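Local coordinates for bartonella effector protein (Bep) substrate of VirB T4SS (Bartonella sp. AR 15-3, PDB 4M16), which probably transfers AMP from ATP to tyrosine or threonine residues of target proteins through its N-terminal Fic domain, the part described here, at residues A[55-60]-A[168-173]. Numbering follows the deposited sequence.
Sequences ETFDSS and EKLAEA. With EDO (1,2-ethanediol), chain B.
Phe-57 lays its ring against the C-terminal turns of helix 159-174, meeting Lys-169, Leu-170 and Ala-173. Its CA-CB bond points toward the helix, and chi1 of -69° then sets CG anti to the carbonyl carbon, beside the backbone N. Following it outward, CB and CG both meet one methyl of Leu-170, CD1, which sits over a face of the ring 3.5 Å from Phe-57 CG. CD2 lies about equally far from that methyl and from Leu-170 CA. Leu-170 CA makes a CH-pi contact over the face, 3.9 Å from the centroid of the Phe-57 ring and 24° off the normal. On the other branch CD1 also lies against that methyl; beyond it Phe-57 CE1 touches Ala-173 CB at 3.7 Å. The far rim rests on the backbone itself: Phe-57 CE2 is 3.4 Å from Leu-170 N, and Phe-57 CZ is 3.4 Å from Lys-169 O, which also accepts the helical bond from Ala-173 N. Lys-169 CB comes in at the ring edge, in plane, before its bent chain carries NZ off to Leu-48 O. Tyr-61 meets the same ring nearly at right angles. No hydrogen bond joins the segments. Asp-58 N-caps helix 59-70 right after Phe-57; the arrangement is buried loop-to-helix packing in the mainly helical Fic fold.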
ATOM      1  N   GLU A  55       1.204  -1.114 -19.069  1.00 27.40           N
ATOM      2  CA  GLU A  55       2.380  -0.474 -19.658  1.00 29.59           C
ATOM      3  C   GLU A  55       3.069   0.483 -18.698  1.00 27.26           C
ATOM      4  O   GLU A  55       4.276   0.625 -18.709  1.00 26.92           O
ATOM      5  CB  GLU A  55       1.976   0.307 -20.893  1.00 33.09           C
ATOM      6  CG  GLU A  55       3.155   0.976 -21.594  1.00 37.20           C
ATOM      7  CD  GLU A  55       2.728   1.824 -22.784  1.00 39.51           C
ATOM      8  OE1 GLU A  55       1.505   1.962 -23.012  1.00 40.27           O
ATOM      9  OE2 GLU A  55       3.634   2.350 -23.478  1.00 41.88           O
ATOM     10  N   THR A  56       2.292   1.145 -17.865  1.00 25.28           N
ATOM     11  CA  THR A  56       2.831   2.186 -16.999  1.00 25.24           C
ATOM     12  C   THR A  56       2.434   1.900 -15.589  1.00 22.99           C
ATOM     13  O   THR A  56       1.234   1.732 -15.292  1.00 23.22           O
ATOM     14  CB  THR A  56       2.293   3.558 -17.427  1.00 25.74           C
ATOM     15  OG1 THR A  56       2.652   3.731 -18.783  1.00 27.50           O
ATOM     16  CG2 THR A  56       2.867   4.726 -16.568  1.00 25.84           C
ATOM     17  N   PHE A  57       3.445   1.806 -14.736  1.00 21.13           N
ATOM     18  CA  PHE A  57       3.230   1.760 -13.331  1.00 19.44           C
ATOM     19  C   PHE A  57       3.156   3.228 -12.823  1.00 20.08           C
ATOM     20  O   PHE A  57       4.144   3.980 -12.850  1.00 20.25           O
ATOM     21  CB  PHE A  57       4.312   0.895 -12.676  1.00 18.20           C
ATOM     22  CG  PHE A  57       4.172  -0.544 -13.013  1.00 17.38           C
ATOM     23  CD1 PHE A  57       4.659  -1.028 -14.195  1.00 17.70           C
ATOM     24  CD2 PHE A  57       3.466  -1.416 -12.176  1.00 17.08           C
ATOM     25  CE1 PHE A  57       4.514  -2.367 -14.546  1.00 17.66           C
ATOM     26  CE2 PHE A  57       3.315  -2.761 -12.532  1.00 16.99           C
ATOM     27  CZ  PHE A  57       3.839  -3.236 -13.713  1.00 16.95           C
ATOM     28  N   ASP A  58       1.967   3.617 -12.387  1.00 18.23           N
ATOM     29  CA  ASP A  58       1.754   4.930 -11.813  1.00 18.08           C
ATOM     30  C   ASP A  58       0.616   4.855 -10.750  1.00 17.16           C
ATOM     31  O   ASP A  58       0.023   3.790 -10.487  1.00 16.01           O
ATOM     32  CB  ASP A  58       1.449   5.972 -12.933  1.00 19.12           C
ATOM     33  CG  ASP A  58       0.265   5.601 -13.759  1.00 20.04           C
ATOM     34  OD1 ASP A  58      -0.442   4.613 -13.417  1.00 18.92           O
ATOM     35  OD2 ASP A  58      -0.003   6.323 -14.761  1.00 21.39           O
ATOM     36  N   SER A  59       0.357   5.989 -10.130  1.00 17.25           N
ATOM     37  CA  SER A  59      -0.750   6.146  -9.192  1.00 17.26           C
ATOM     38  C   SER A  59      -2.108   5.780  -9.825  1.00 17.78           C
ATOM     39  O   SER A  59      -3.037   5.359  -9.145  1.00 17.00           O
ATOM     40  CB  SER A  59      -0.728   7.594  -8.614  1.00 17.26           C
ATOM     41  OG  SER A  59      -0.843   8.583  -9.633  1.00 18.82           O
ATOM     42  N   SER A  60      -2.258   5.950 -11.137  1.00 19.07           N
ATOM     43  CA  SER A  60      -3.514   5.547 -11.724  1.00 20.10           C
ATOM     44  C   SER A  60      -3.666   4.035 -11.629  1.00 18.52           C
ATOM     45  O   SER A  60      -4.736   3.550 -11.320  1.00 18.21           O
ATOM     46  CB  SER A  60      -3.645   5.999 -13.166  1.00 22.40           C
ATOM     47  OG  SER A  60      -3.773   7.394 -13.097  1.00 25.94           O
ATOM     48  N   GLU A 168       4.839  -6.208  -6.641  1.00 16.74           N
ATOM     49  CA  GLU A 168       5.046  -7.552  -7.181  1.00 18.31           C
ATOM     50  C   GLU A 168       4.881  -7.513  -8.726  1.00 18.23           C
ATOM     51  O   GLU A 168       5.674  -8.118  -9.457  1.00 17.47           O
ATOM     52  CB  GLU A 168       4.105  -8.558  -6.485  1.00 20.14           C
ATOM     53  CG  GLU A 168       4.441  -8.760  -5.003  1.00 21.80           C
ATOM     54  CD  GLU A 168       3.491  -9.706  -4.253  1.00 25.74           C
ATOM     55  OE1 GLU A 168       2.312  -9.785  -4.628  1.00 29.90           O
ATOM     56  OE2 GLU A 168       3.900 -10.336  -3.263  1.00 25.64           O
ATOM     57  N   LYS A 169       3.854  -6.796  -9.199  1.00 18.48           N
ATOM     58  CA  LYS A 169       3.615  -6.592 -10.632  1.00 19.64           C
ATOM     59  C   LYS A 169       4.760  -5.760 -11.282  1.00 18.79           C
ATOM     60  O   LYS A 169       5.249  -6.070 -12.387  1.00 17.92           O
ATOM     61  CB  LYS A 169       2.242  -5.952 -10.865  1.00 21.54           C
ATOM     62  CG  LYS A 169       1.058  -6.877 -10.494  1.00 23.78           C
ATOM     63  CD  LYS A 169       0.753  -7.865 -11.619  1.00 27.73           C
ATOM     64  CE  LYS A 169      -0.747  -7.959 -11.883  1.00 29.46           C
ATOM     65  NZ  LYS A 169      -1.228  -8.515 -13.224  1.00 30.08           N
ATOM     66  N   LEU A 170       5.200  -4.722 -10.570  1.00 17.58           N
ATOM     67  CA  LEU A 170       6.342  -3.936 -11.041  1.00 17.59           C
ATOM     68  C   LEU A 170       7.598  -4.778 -11.210  1.00 17.29           C
ATOM     69  O   LEU A 170       8.317  -4.620 -12.201  1.00 17.77           O
ATOM     70  CB  LEU A 170       6.602  -2.778 -10.071  1.00 17.85           C
ATOM     71  CG  LEU A 170       7.744  -1.815 -10.367  1.00 18.60           C
ATOM     72  CD1 LEU A 170       7.372  -0.989 -11.557  1.00 19.66           C
ATOM     73  CD2 LEU A 170       8.075  -0.889  -9.205  1.00 18.39           C
ATOM     74  N   ALA A 171       7.925  -5.616 -10.228  1.00 18.25           N
ATOM     75  CA  ALA A 171       9.074  -6.466 -10.343  1.00 18.75           C
ATOM     76  C   ALA A 171       8.946  -7.493 -11.493  1.00 19.86           C
ATOM     77  O   ALA A 171       9.926  -7.757 -12.230  1.00 20.15           O
ATOM     78  CB  ALA A 171       9.346  -7.218  -9.033  1.00 18.98           C
ATOM     79  N   GLU A 172       7.786  -8.139 -11.605  1.00 19.40           N
ATOM     80  CA  GLU A 172       7.560  -9.058 -12.720  1.00 21.03           C
ATOM     81  C   GLU A 172       7.840  -8.376 -14.065  1.00 20.17           C
ATOM     82  O   GLU A 172       8.509  -8.945 -14.944  1.00 20.26           O
ATOM     83  CB  GLU A 172       6.111  -9.544 -12.733  1.00 22.42           C
ATOM     84  CG  GLU A 172       5.875 -10.687 -13.680  1.00 25.09           C
ATOM     85  CD  GLU A 172       4.424 -11.074 -13.773  1.00 27.12           C
ATOM     86  OE1 GLU A 172       3.582 -10.618 -12.978  1.00 28.34           O
ATOM     87  OE2 GLU A 172       4.109 -11.853 -14.673  1.00 30.89           O
ATOM     88  N   ALA A 173       7.340  -7.152 -14.221  1.00 19.63           N
ATOM     89  CA  ALA A 173       7.477  -6.435 -15.480  1.00 19.47           C
ATOM     90  C   ALA A 173       8.921  -6.036 -15.806  1.00 20.53           C
ATOM     91  O   ALA A 173       9.307  -5.933 -16.974  1.00 22.07           O
ATOM     92  CB  ALA A 173       6.575  -5.232 -15.492  1.00 19.02           C
TER
HETATM   93  C1  EDO B 301      -0.346 -10.532  -2.053  1.00 31.19           C
HETATM   94  O1  EDO B 301       0.216  -9.274  -2.459  1.00 30.64           O
HETATM   95  C2  EDO B 301       0.509 -11.198  -0.959  1.00 32.70           C
HETATM   96  O2  EDO B 301       1.913 -11.205  -1.241  1.00 34.61           O